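Local coordinates for putative outer membrane lipoprotein (Salmonella typhimurium LT2, PDB 2RD1) that is of unknown function but, as a small DUF903 lipoprotein with a probably SH3-like fold, is probably anchored by its lipid to the bacterial outer membrane, at residues Q13-Q18 against T30-Q35. Numbering follows the deposited sequence.
Sequences QTIVTQ and TSYTDQ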
loop_
_atom_site.group_PDB
_atom_site.type_symbol
_atom_site.label_atom_id
_atom_site.label_comp_id
_atom_site.label_asym_id
_atom_site.label_seq_id
_atom_site.Cartn_x
_atom_site.Cartn_y
_atom_site.Cartn_z
ATOM N N GLN A 13 -7.778 -7.044 4.058
ATOM C CA GLN A 13 -7.085 -7.515 2.860
ATOM C C GLN A 13 -5.589 -7.231 2.902
ATOM O O GLN A 13 -5.141 -6.302 3.570
ATOM C CB GLN A 13 -7.675 -6.868 1.604
ATOM C CG GLN A 13 -9.085 -7.304 1.277
ATOM C CD GLN A 13 -9.589 -6.679 -0.007
ATOM O OE1 GLN A 13 -9.044 -6.920 -1.085
ATOM N NE2 GLN A 13 -10.632 -5.861 0.103
ATOM N N THR A 14 -4.821 -8.053 2.197
ATOM C CA THR A 14 -3.383 -7.875 2.117
ATOM C C THR A 14 -3.070 -7.615 0.656
ATOM O O THR A 14 -3.360 -8.445 -0.195
ATOM C CB THR A 14 -2.627 -9.127 2.574
ATOM O OG1 THR A 14 -2.896 -9.368 3.959
ATOM C CG2 THR A 14 -1.143 -8.938 2.377
ATOM N N ILE A 15 -2.481 -6.461 0.367
ATOM C CA ILE A 15 -2.161 -6.093 -1.010
ATOM C C ILE A 15 -0.716 -5.643 -1.149
ATOM O O ILE A 15 -0.254 -4.794 -0.397
ATOM C CB ILE A 15 -3.095 -4.959 -1.479
ATOM C CG1 ILE A 15 -4.534 -5.469 -1.489
ATOM C CG2 ILE A 15 -2.692 -4.456 -2.858
ATOM C CD1 ILE A 15 -5.513 -4.502 -0.889
ATOM N N VAL A 16 -0.008 -6.224 -2.114
ATOM C CA VAL A 16 1.391 -5.882 -2.363
ATOM C C VAL A 16 1.446 -4.755 -3.396
ATOM O O VAL A 16 0.716 -4.781 -4.377
ATOM C CB VAL A 16 2.173 -7.100 -2.916
ATOM C CG1 VAL A 16 3.609 -6.719 -3.195
ATOM C CG2 VAL A 16 2.096 -8.258 -1.933
ATOM N N THR A 17 2.305 -3.766 -3.181
ATOM C CA THR A 17 2.399 -2.671 -4.134
ATOM C C THR A 17 3.810 -2.526 -4.691
ATOM O O THR A 17 4.767 -3.079 -4.154
ATOM C CB THR A 17 1.999 -1.316 -3.490
ATOM O OG1 THR A 17 3.001 -0.926 -2.542
ATOM C CG2 THR A 17 0.639 -1.420 -2.786
ATOM N N GLN A 18 3.921 -1.782 -5.784
ATOM C CA GLN A 18 5.205 -1.521 -6.418
ATOM C C GLN A 18 5.498 -0.086 -6.022
ATOM O O GLN A 18 4.776 0.836 -6.417
ATOM C CB GLN A 18 5.088 -1.636 -7.943
ATOM C CG GLN A 18 4.526 -2.967 -8.447
ATOM C CD GLN A 18 4.529 -3.074 -9.973
ATOM O OE1 GLN A 18 4.065 -2.174 -10.674
ATOM N NE2 GLN A 18 5.046 -4.182 -10.488
ATOM N N THR A 30 -5.233 7.539 -1.122
ATOM C CA THR A 30 -3.880 7.015 -1.159
ATOM C C THR A 30 -3.788 6.263 -2.471
ATOM O O THR A 30 -4.486 5.275 -2.681
ATOM C CB THR A 30 -3.593 6.034 0.003
ATOM O OG1 THR A 30 -3.746 6.710 1.257
ATOM C CG2 THR A 30 -2.173 5.499 -0.093
ATOM N N SER A 31 -2.941 6.740 -3.368
ATOM C CA SER A 31 -2.795 6.081 -4.649
ATOM C C SER A 31 -1.625 5.112 -4.600
ATOM O O SER A 31 -0.607 5.389 -3.960
ATOM C CB SER A 31 -2.555 7.115 -5.740
ATOM O OG SER A 31 -1.303 7.752 -5.545
ATOM N N TYR A 32 -1.784 3.972 -5.266
ATOM C CA TYR A 32 -0.735 2.959 -5.328
ATOM C C TYR A 32 -0.781 2.257 -6.676
ATOM O O TYR A 32 -1.720 2.446 -7.446
ATOM C CB TYR A 32 -0.909 1.912 -4.225
ATOM C CG TYR A 32 -2.161 1.073 -4.352
ATOM C CD1 TYR A 32 -3.400 1.563 -3.945
ATOM C CD2 TYR A 32 -2.107 -0.208 -4.882
ATOM C CE1 TYR A 32 -4.562 0.785 -4.061
ATOM C CE2 TYR A 32 -3.254 -0.990 -5.006
ATOM C CZ TYR A 32 -4.476 -0.490 -4.591
ATOM O OH TYR A 32 -5.602 -1.274 -4.684
ATOM N N THR A 33 0.234 1.440 -6.941
ATOM C CA THR A 33 0.334 0.677 -8.182
ATOM C C THR A 33 0.353 -0.801 -7.824
ATOM O O THR A 33 1.281 -1.256 -7.154
ATOM C CB THR A 33 1.642 0.987 -8.932
ATOM O OG1 THR A 33 1.790 2.401 -9.087
ATOM C CG2 THR A 33 1.631 0.334 -10.300
ATOM N N ASP A 34 -0.651 -1.555 -8.262
ATOM C CA ASP A 34 -0.681 -2.975 -7.939
ATOM C C ASP A 34 0.420 -3.754 -8.655
ATOM O O ASP A 34 1.260 -3.167 -9.339
ATOM C CB ASP A 34 -2.054 -3.577 -8.264
ATOM C CG ASP A 34 -2.455 -3.397 -9.720
ATOM O OD1 ASP A 34 -1.622 -3.650 -10.613
ATOM O OD2 ASP A 34 -3.618 -3.019 -9.964
ATOM N N GLN A 35 0.413 -5.075 -8.492
ATOM C CA GLN A 35 1.413 -5.936 -9.115
ATOM C C GLN A 35 1.278 -6.036 -10.630
ATOM O O GLN A 35 2.127 -6.629 -11.289
ATOM C CB GLN A 35 1.360 -7.342 -8.515
ATOM C CG GLN A 35 2.019 -7.480 -7.150
ATOM C CD GLN A 35 3.489 -7.091 -7.162
ATOM O OE1 GLN A 35 3.832 -5.910 -7.264
ATOM N NE2 GLN A 35 4.366 -8.083 -7.056
HETATM O O HOH W 1 -1.150 -5.778 -6.146
HETATM O O HOH W 2 2.419 1.887 -4.935
#
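In a small beta fold, consistent with the SH3 clan of its family, two antiparallel sheets pack across each other, and here strand 14-18 of one meets strand 30-33 of the other at 79°. The one direct backbone bond lies where the segments come together: Gln-18 N donates to Thr-33 O at 3.0 Å. Two waters extend this link, one bridging Val-16 O and Gln-35 N, the other Gln-18 O and Thr-33 N. Strand 14-18 edges the sheet with 4-9 and 47-52, whereas Tyr-32 belongs to the middle strand between 22-24 and 39-43. Its ring is approached obliquely by Thr-17 CG2, 3.7 Å from CD2, and by Ile-15 CG2, 4.1 Å from CE2. Thr-17 CG2 lies anti to its carbonyl carbon, while OG1 (chi1 70°) turns to Gly-19 O, leaving the methyl to meet the ring. At the more exposed end, Gln-35 bends at chi2 (-59°), bringing its amide back over strand 14-18: CD lies 4.0 Å from Val-16 CG1, and OE1 comes against the aliphatic CG of Gln-18 at 3.2 Å. The two amide planes stand perpendicular, without a hydrogen bond between them. Beside them, Asp-34 OD1 accepts from Glu-36 N and OD2 forms a salt bridge with Arg-40 NE.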